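Local structure of kinesin-like protein Nod (Drosophila melanogaster, 3DC4) at residues F63-A68 and S324-G329; H221-I226 and N238-A243. The protein is a nonmotile kinesin of the fly whose motor domain binds microtubules and hydrolyses ATP, and which is required to segregate non-exchange chromosomes in meiosis. All blocks are in the same frame, centred on the assembly; numbering follows the deposited sequence.

How the interactions relate
Both interactions belong to the kinesin motor domain, here with ADP and magnesium bound. Interaction 2 pairs two strands in the core of the large mixed sheet. Interaction 1 lies at one side of the domain, where helix 319-335 meets the small three-stranded sheet and the link from it to strand 67-69. Their centres are 20 Å apart, and their nearest atoms about 7 Å. Along the chain, interaction 2 falls inside the loop that interaction 1 closes. Interaction 2 is the one next to the nucleotide: the side chain of Asp241 is about 4 Å from the magnesium. In interaction 1, the side chain of Leu326 is about 9 Å from Gly102, a predicted ATP-site residue.

Interaction 1. Residues F63-A68 and S324-G329; sequences FHFDHA and STLRFG
The Phe63 ring carries Leu326 on one face, and the Phe65 ring meets the carbonyl oxygen of Leu326 at its edge. In this part of the kinesin motor domain, helix 319-335 packs against strands 55-58 and 61-64 of the small antiparallel sheet. The first contact is a CH-pi interaction. Leu326 CB stands 3.6 Å from the centroid of the Phe63 ring and only 11° off the ring normal. With chi1 at -67°, CG of Phe63 lies opposite its carbonyl carbon, and the ring reaches under the helix. Leu326 then spreads its two methyl groups. CD1 lies 3.9 Å from Phe63 CE2, while CD2 lies 3.9 Å from Phe65 CE2. One leucine thus serves both aromatic rings, and the Leu326 side chain crosses those of Phe63 and Phe65 at about a right angle. Leu56 and Val58 of the neighbouring strand also touch it. An alanine at Phe63 would remove the ring from beneath Leu326 CB, and is likely to leave a gap between strand 61-64 and the helix. No hydrogen bond joins the two segments. At the second ring the helix backbone comes close, because Gly329 has no side chain; a CB there would sit tight against the ring. Phe65 CZ is 3.6 Å from Leu326 O, and Phe65 CE1 is 3.4 Å from Gly329 C.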
ATOM      1  N   PHE A  63      12.078   7.124 -16.998  1.00 19.89           N
ATOM      2  CA  PHE A  63      11.751   6.153 -15.961  1.00 19.28           C
ATOM      3  C   PHE A  63      10.896   5.021 -16.514  1.00 19.44           C
ATOM      4  O   PHE A  63       9.959   5.256 -17.288  1.00 19.40           O
ATOM      5  CB  PHE A  63      11.007   6.857 -14.828  1.00 18.96           C
ATOM      6  CG  PHE A  63      11.851   7.841 -14.086  1.00 18.90           C
ATOM      7  CD1 PHE A  63      12.738   7.413 -13.105  1.00 19.38           C
ATOM      8  CD2 PHE A  63      11.781   9.193 -14.382  1.00 18.02           C
ATOM      9  CE1 PHE A  63      13.548   8.323 -12.433  1.00 20.37           C
ATOM     10  CE2 PHE A  63      12.586  10.110 -13.717  1.00 18.52           C
ATOM     11  CZ  PHE A  63      13.470   9.673 -12.738  1.00 17.54           C
ATOM     12  N   HIS A  64      11.222   3.796 -16.111  1.00 19.09           N
ATOM     13  CA  HIS A  64      10.482   2.622 -16.566  1.00 20.70           C
ATOM     14  C   HIS A  64      10.015   1.768 -15.409  1.00 18.89           C
ATOM     15  O   HIS A  64      10.823   1.249 -14.647  1.00 19.26           O
ATOM     16  CB  HIS A  64      11.343   1.753 -17.478  1.00 24.24           C
ATOM     17  CG  HIS A  64      11.891   2.482 -18.659  1.00 27.29           C
ATOM     18  ND1 HIS A  64      13.107   3.128 -18.635  1.00 32.04           N
ATOM     19  CD2 HIS A  64      11.379   2.684 -19.895  1.00 31.05           C
ATOM     20  CE1 HIS A  64      13.321   3.698 -19.808  1.00 30.12           C
ATOM     21  NE2 HIS A  64      12.287   3.445 -20.590  1.00 32.09           N
ATOM     22  N   PHE A  65       8.707   1.603 -15.292  1.00 17.29           N
ATOM     23  CA  PHE A  65       8.157   0.784 -14.226  1.00 19.82           C
ATOM     24  C   PHE A  65       7.193  -0.243 -14.798  1.00 18.62           C
ATOM     25  O   PHE A  65       7.270  -0.579 -15.975  1.00 19.73           O
ATOM     26  CB  PHE A  65       7.454   1.676 -13.222  1.00 22.51           C
ATOM     27  CG  PHE A  65       8.334   2.756 -12.683  1.00 26.80           C
ATOM     28  CD1 PHE A  65       9.509   2.433 -12.017  1.00 30.31           C
ATOM     29  CD2 PHE A  65       8.016   4.092 -12.872  1.00 29.71           C
ATOM     30  CE1 PHE A  65      10.359   3.426 -11.546  1.00 31.68           C
ATOM     31  CE2 PHE A  65       8.863   5.095 -12.403  1.00 32.07           C
ATOM     32  CZ  PHE A  65      10.034   4.756 -11.740  1.00 29.94           C
ATOM     33  N   ASP A  66       6.289  -0.747 -13.969  1.00 17.58           N
ATOM     34  CA  ASP A  66       5.327  -1.737 -14.435  1.00 17.64           C
ATOM     35  C   ASP A  66       4.034  -1.085 -14.884  1.00 18.28           C
ATOM     36  O   ASP A  66       3.275  -1.666 -15.658  1.00 19.82           O
ATOM     37  CB  ASP A  66       5.016  -2.736 -13.330  1.00 18.92           C
ATOM     38  CG  ASP A  66       6.232  -3.542 -12.932  1.00 21.62           C
ATOM     39  OD1 ASP A  66       6.706  -3.378 -11.789  1.00 19.00           O
ATOM     40  OD2 ASP A  66       6.727  -4.324 -13.770  1.00 24.73           O
ATOM     41  N   HIS A  67       3.787   0.123 -14.384  1.00 17.58           N
ATOM     42  CA  HIS A  67       2.578   0.873 -14.707  1.00 20.16           C
ATOM     43  C   HIS A  67       2.866   2.361 -14.615  1.00 19.46           C
ATOM     44  O   HIS A  67       3.508   2.807 -13.673  1.00 20.14           O
ATOM     45  CB  HIS A  67       1.458   0.549 -13.709  1.00 22.42           C
ATOM     46  CG  HIS A  67       1.058  -0.892 -13.681  1.00 23.90           C
ATOM     47  ND1 HIS A  67       0.317  -1.477 -14.686  1.00 24.10           N
ATOM     48  CD2 HIS A  67       1.301  -1.871 -12.775  1.00 24.99           C
ATOM     49  CE1 HIS A  67       0.121  -2.752 -14.401  1.00 26.11           C
ATOM     50  NE2 HIS A  67       0.708  -3.017 -13.247  1.00 24.42           N
ATOM     51  N   ALA A  68       2.406   3.126 -15.598  1.00 20.56           N
ATOM     52  CA  ALA A  68       2.579   4.576 -15.579  1.00 20.30           C
ATOM     53  C   ALA A  68       1.195   5.141 -15.903  1.00 23.16           C
ATOM     54  O   ALA A  68       0.750   5.103 -17.055  1.00 24.47           O
ATOM     55  CB  ALA A  68       3.611   5.022 -16.620  1.00 21.05           C
ATOM     56  N   SER A 324      12.749  12.684  -6.662  1.00 14.76           N
ATOM     57  CA  SER A 324      13.131  11.834  -5.535  1.00 15.42           C
ATOM     58  C   SER A 324      12.251  10.594  -5.479  1.00 15.04           C
ATOM     59  O   SER A 324      12.726   9.471  -5.286  1.00 13.51           O
ATOM     60  CB  SER A 324      13.021  12.624  -4.225  1.00 16.54           C
ATOM     61  OG  SER A 324      13.960  13.689  -4.194  1.00 18.78           O
ATOM     62  N   THR A 325      10.961  10.816  -5.678  1.00 14.58           N
ATOM     63  CA  THR A 325       9.984   9.742  -5.654  1.00 13.80           C
ATOM     64  C   THR A 325      10.212   8.752  -6.799  1.00 15.07           C
ATOM     65  O   THR A 325      10.175   7.537  -6.599  1.00 15.18           O
ATOM     66  CB  THR A 325       8.566  10.340  -5.740  1.00 15.12           C
ATOM     67  OG1 THR A 325       8.276  11.076  -4.545  1.00 16.32           O
ATOM     68  CG2 THR A 325       7.534   9.253  -5.897  1.00 13.62           C
ATOM     69  N   LEU A 326      10.483   9.275  -7.991  1.00 12.43           N
ATOM     70  CA  LEU A 326      10.717   8.410  -9.141  1.00 14.83           C
ATOM     71  C   LEU A 326      12.049   7.661  -9.018  1.00 16.15           C
ATOM     72  O   LEU A 326      12.131   6.485  -9.383  1.00 17.69           O
ATOM     73  CB  LEU A 326      10.649   9.228 -10.443  1.00 12.65           C
ATOM     74  CG  LEU A 326       9.259   9.828 -10.692  1.00 15.87           C
ATOM     75  CD1 LEU A 326       9.302  10.865 -11.797  1.00 14.32           C
ATOM     76  CD2 LEU A 326       8.281   8.709 -11.039  1.00 16.24           C
ATOM     77  N   ARG A 327      13.083   8.321  -8.496  1.00 16.10           N
ATOM     78  CA  ARG A 327      14.374   7.657  -8.340  1.00 17.05           C
ATOM     79  C   ARG A 327      14.224   6.483  -7.368  1.00 18.11           C
ATOM     80  O   ARG A 327      14.807   5.419  -7.572  1.00 18.28           O
ATOM     81  CB  ARG A 327      15.444   8.654  -7.855  1.00 18.60           C
ATOM     82  CG  ARG A 327      15.922   9.600  -8.964  1.00 20.33           C
ATOM     83  CD  ARG A 327      16.854  10.677  -8.436  1.00 22.14           C
ATOM     84  NE  ARG A 327      18.029  10.109  -7.787  1.00 25.09           N
ATOM     85  CZ  ARG A 327      19.123   9.708  -8.423  1.00 28.02           C
ATOM     86  NH1 ARG A 327      19.213   9.816  -9.741  1.00 29.61           N
ATOM     87  NH2 ARG A 327      20.126   9.185  -7.734  1.00 30.83           N
ATOM     88  N   PHE A 328      13.422   6.661  -6.324  1.00 17.07           N
ATOM     89  CA  PHE A 328      13.224   5.564  -5.388  1.00 16.84           C
ATOM     90  C   PHE A 328      12.554   4.391  -6.105  1.00 18.19           C
ATOM     91  O   PHE A 328      12.887   3.230  -5.851  1.00 17.58           O
ATOM     92  CB  PHE A 328      12.367   5.992  -4.192  1.00 19.49           C
ATOM     93  CG  PHE A 328      12.036   4.858  -3.268  1.00 20.61           C
ATOM     94  CD1 PHE A 328      12.952   4.420  -2.311  1.00 19.59           C
ATOM     95  CD2 PHE A 328      10.844   4.162  -3.425  1.00 20.16           C
ATOM     96  CE1 PHE A 328      12.679   3.299  -1.537  1.00 19.91           C
ATOM     97  CE2 PHE A 328      10.564   3.048  -2.662  1.00 19.98           C
ATOM     98  CZ  PHE A 328      11.485   2.611  -1.712  1.00 18.95           C
ATOM     99  N   GLY A 329      11.611   4.698  -6.998  1.00 17.32           N
ATOM    100  CA  GLY A 329      10.917   3.657  -7.743  1.00 20.16           C
ATOM    101  C   GLY A 329      11.897   2.828  -8.553  1.00 22.97           C
ATOM    102  O   GLY A 329      11.785   1.606  -8.636  1.00 23.06           O
TER

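Interaction 2. Residues H221-I226 and N238-A243; sequences HAIVTI and NIVDLA
Residues 221-226 and 238-241 run antiparallel as the two arms of a beta hairpin, their axes 4.6 Å apart at closest approach and their directions at 165°. Ala222 with Asp241 and Val224 with Ile239 are the hydrogen-bonded pairs, with side chains on one face of the sheet. Each gives two backbone bonds, the longest being Val224 N to Ile239 O at 2.9 Å. Ile223 with Val240 and Thr225 with Asn238 are the non-hydrogen-bonded pairs, on the other face. There Ile223 and Val240 lie side by side, with CG1 of Ile223 3.9 Å from CG1 of Val240. Next to them, Thr225 OG1 donates to Asn238 OD1 at 2.6 Å. The hydroxyl lies in the plane of the amide carbonyl and uses a lone pair of OD1. Asn238 ND2 bonds to Ser299 OG and Thr97 OG1; with OD1 held by Thr225, this probably fixes the amide's rotation. Beyond the Ala222-Asp241 pair, the His221 ring continues the bonding. Its ND1 accepts the backbone N-H of Ala243 at 2.8 Å, almost straight at 176°, although the donor is tilted 24° from the ring plane. Leu242 CD2 packs 3.5 Å from the same ND1. On the face of Ala222 and Val224, Asp241 OD1 bonds to Ser109 OG of the P-loop. As known from kinesins, His221 closes the SSRSH sequence of switch I, and Asp241 opens the DLAG sequence of switch II. The hairpin therefore ends at the nucleotide site. The Asp241 side chain lies about 4 Å from the magnesium, consistent with a second-shell role. Because ND1 of His221 accepts a backbone N-H, any proton on a neutral ring would be expected on NE2.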
ATOM      1  N   HIS A 221       2.098   7.692   9.175  1.00 28.58           N
ATOM      2  CA  HIS A 221       1.795   6.676   8.169  1.00 26.98           C
ATOM      3  C   HIS A 221       0.584   5.867   8.597  1.00 25.36           C
ATOM      4  O   HIS A 221       0.365   5.651   9.789  1.00 23.53           O
ATOM      5  CB  HIS A 221       2.986   5.735   7.991  1.00 28.60           C
ATOM      6  CG  HIS A 221       4.291   6.448   7.844  1.00 30.96           C
ATOM      7  ND1 HIS A 221       4.603   7.208   6.737  1.00 31.59           N
ATOM      8  CD2 HIS A 221       5.347   6.549   8.683  1.00 32.94           C
ATOM      9  CE1 HIS A 221       5.799   7.747   6.902  1.00 32.04           C
ATOM     10  NE2 HIS A 221       6.271   7.363   8.075  1.00 33.18           N
ATOM     11  N   ALA A 222      -0.209   5.427   7.626  1.00 22.74           N
ATOM     12  CA  ALA A 222      -1.387   4.624   7.930  1.00 21.41           C
ATOM     13  C   ALA A 222      -1.312   3.276   7.244  1.00 21.84           C
ATOM     14  O   ALA A 222      -0.883   3.173   6.094  1.00 18.61           O
ATOM     15  CB  ALA A 222      -2.645   5.355   7.513  1.00 20.31           C
ATOM     16  N   ILE A 223      -1.737   2.247   7.967  1.00 20.33           N
ATOM     17  CA  ILE A 223      -1.732   0.895   7.444  1.00 20.56           C
ATOM     18  C   ILE A 223      -3.059   0.223   7.768  1.00 21.59           C
ATOM     19  O   ILE A 223      -3.303  -0.176   8.912  1.00 22.83           O
ATOM     20  CB  ILE A 223      -0.595   0.069   8.064  1.00 21.26           C
ATOM     21  CG1 ILE A 223       0.746   0.751   7.756  1.00 23.44           C
ATOM     22  CG2 ILE A 223      -0.619  -1.354   7.512  1.00 21.42           C
ATOM     23  CD1 ILE A 223       1.902   0.306   8.640  1.00 27.47           C
ATOM     24  N   VAL A 224      -3.932   0.133   6.775  1.00 19.23           N
ATOM     25  CA  VAL A 224      -5.215  -0.523   6.970  1.00 19.31           C
ATOM     26  C   VAL A 224      -5.057  -1.887   6.321  1.00 18.69           C
ATOM     27  O   VAL A 224      -4.713  -2.000   5.142  1.00 19.16           O
ATOM     28  CB  VAL A 224      -6.370   0.250   6.302  1.00 21.19           C
ATOM     29  CG1 VAL A 224      -7.665  -0.523   6.456  1.00 19.64           C
ATOM     30  CG2 VAL A 224      -6.508   1.618   6.941  1.00 22.84           C
ATOM     31  N   THR A 225      -5.285  -2.925   7.106  1.00 16.73           N
ATOM     32  CA  THR A 225      -5.136  -4.276   6.609  1.00 17.17           C
ATOM     33  C   THR A 225      -6.428  -5.061   6.601  1.00 19.49           C
ATOM     34  O   THR A 225      -7.145  -5.120   7.602  1.00 20.02           O
ATOM     35  CB  THR A 225      -4.103  -5.050   7.445  1.00 17.54           C
ATOM     36  OG1 THR A 225      -2.823  -4.434   7.292  1.00 21.80           O
ATOM     37  CG2 THR A 225      -4.022  -6.505   7.002  1.00 15.83           C
ATOM     38  N   ILE A 226      -6.715  -5.645   5.443  1.00 18.21           N
ATOM     39  CA  ILE A 226      -7.881  -6.490   5.281  1.00 18.40           C
ATOM     40  C   ILE A 226      -7.348  -7.893   5.540  1.00 19.94           C
ATOM     41  O   ILE A 226      -6.468  -8.373   4.821  1.00 19.45           O
ATOM     42  CB  ILE A 226      -8.444  -6.399   3.852  1.00 18.04           C
ATOM     43  CG1 ILE A 226      -9.059  -5.016   3.633  1.00 17.85           C
ATOM     44  CG2 ILE A 226      -9.476  -7.498   3.620  1.00 19.23           C
ATOM     45  CD1 ILE A 226      -9.663  -4.816   2.241  1.00 19.49           C
ATOM     46  N   ASN A 238      -2.434  -5.595   2.965  1.00 15.91           N
ATOM     47  CA  ASN A 238      -2.010  -4.377   3.627  1.00 15.38           C
ATOM     48  C   ASN A 238      -2.100  -3.193   2.679  1.00 15.38           C
ATOM     49  O   ASN A 238      -1.420  -3.155   1.653  1.00 16.14           O
ATOM     50  CB  ASN A 238      -0.559  -4.503   4.084  1.00 16.33           C
ATOM     51  CG  ASN A 238      -0.332  -5.705   4.983  1.00 16.52           C
ATOM     52  OD1 ASN A 238      -0.919  -5.805   6.063  1.00 19.42           O
ATOM     53  ND2 ASN A 238       0.507  -6.629   4.535  1.00 17.43           N
ATOM     54  N   ILE A 239      -2.934  -2.227   3.035  1.00 12.88           N
ATOM     55  CA  ILE A 239      -3.090  -1.020   2.250  1.00 15.25           C
ATOM     56  C   ILE A 239      -2.337   0.036   3.037  1.00 16.06           C
ATOM     57  O   ILE A 239      -2.786   0.481   4.104  1.00 16.82           O
ATOM     58  CB  ILE A 239      -4.574  -0.625   2.104  1.00 15.34           C
ATOM     59  CG1 ILE A 239      -5.328  -1.753   1.391  1.00 17.75           C
ATOM     60  CG2 ILE A 239      -4.701   0.665   1.303  1.00 16.70           C
ATOM     61  CD1 ILE A 239      -4.752  -2.120   0.030  1.00 16.87           C
ATOM     62  N   VAL A 240      -1.179   0.419   2.517  1.00 13.80           N
ATOM     63  CA  VAL A 240      -0.333   1.392   3.191  1.00 15.60           C
ATOM     64  C   VAL A 240      -0.348   2.776   2.555  1.00 14.84           C
ATOM     65  O   VAL A 240      -0.151   2.923   1.351  1.00 15.07           O
ATOM     66  CB  VAL A 240       1.112   0.882   3.234  1.00 15.04           C
ATOM     67  CG1 VAL A 240       1.943   1.763   4.143  1.00 19.46           C
ATOM     68  CG2 VAL A 240       1.124  -0.566   3.703  1.00 18.53           C
ATOM     69  N   ASP A 241      -0.572   3.782   3.391  1.00 14.87           N
ATOM     70  CA  ASP A 241      -0.633   5.171   2.962  1.00 17.97           C
ATOM     71  C   ASP A 241       0.431   5.896   3.789  1.00 18.97           C
ATOM     72  O   ASP A 241       0.190   6.274   4.937  1.00 18.99           O
ATOM     73  CB  ASP A 241      -2.032   5.705   3.270  1.00 19.54           C
ATOM     74  CG  ASP A 241      -2.254   7.116   2.778  1.00 20.93           C
ATOM     75  OD1 ASP A 241      -3.309   7.682   3.131  1.00 22.75           O
ATOM     76  OD2 ASP A 241      -1.408   7.666   2.045  1.00 22.58           O
ATOM     77  N   LEU A 242       1.620   6.064   3.219  1.00 18.21           N
ATOM     78  CA  LEU A 242       2.711   6.717   3.933  1.00 20.42           C
ATOM     79  C   LEU A 242       2.563   8.228   3.998  1.00 21.94           C
ATOM     80  O   LEU A 242       1.875   8.835   3.174  1.00 24.32           O
ATOM     81  CB  LEU A 242       4.047   6.340   3.291  1.00 20.51           C
ATOM     82  CG  LEU A 242       4.337   4.840   3.306  1.00 21.28           C
ATOM     83  CD1 LEU A 242       5.716   4.603   2.724  1.00 20.86           C
ATOM     84  CD2 LEU A 242       4.260   4.300   4.741  1.00 21.81           C
ATOM     85  N   ALA A 243       3.207   8.830   4.991  1.00 22.43           N
ATOM     86  CA  ALA A 243       3.160  10.277   5.163  1.00 23.57           C
ATOM     87  C   ALA A 243       3.956  10.911   4.023  1.00 23.47           C
ATOM     88  O   ALA A 243       4.617  10.206   3.264  1.00 24.52           O
ATOM     89  CB  ALA A 243       3.764  10.666   6.512  1.00 24.06           C
TER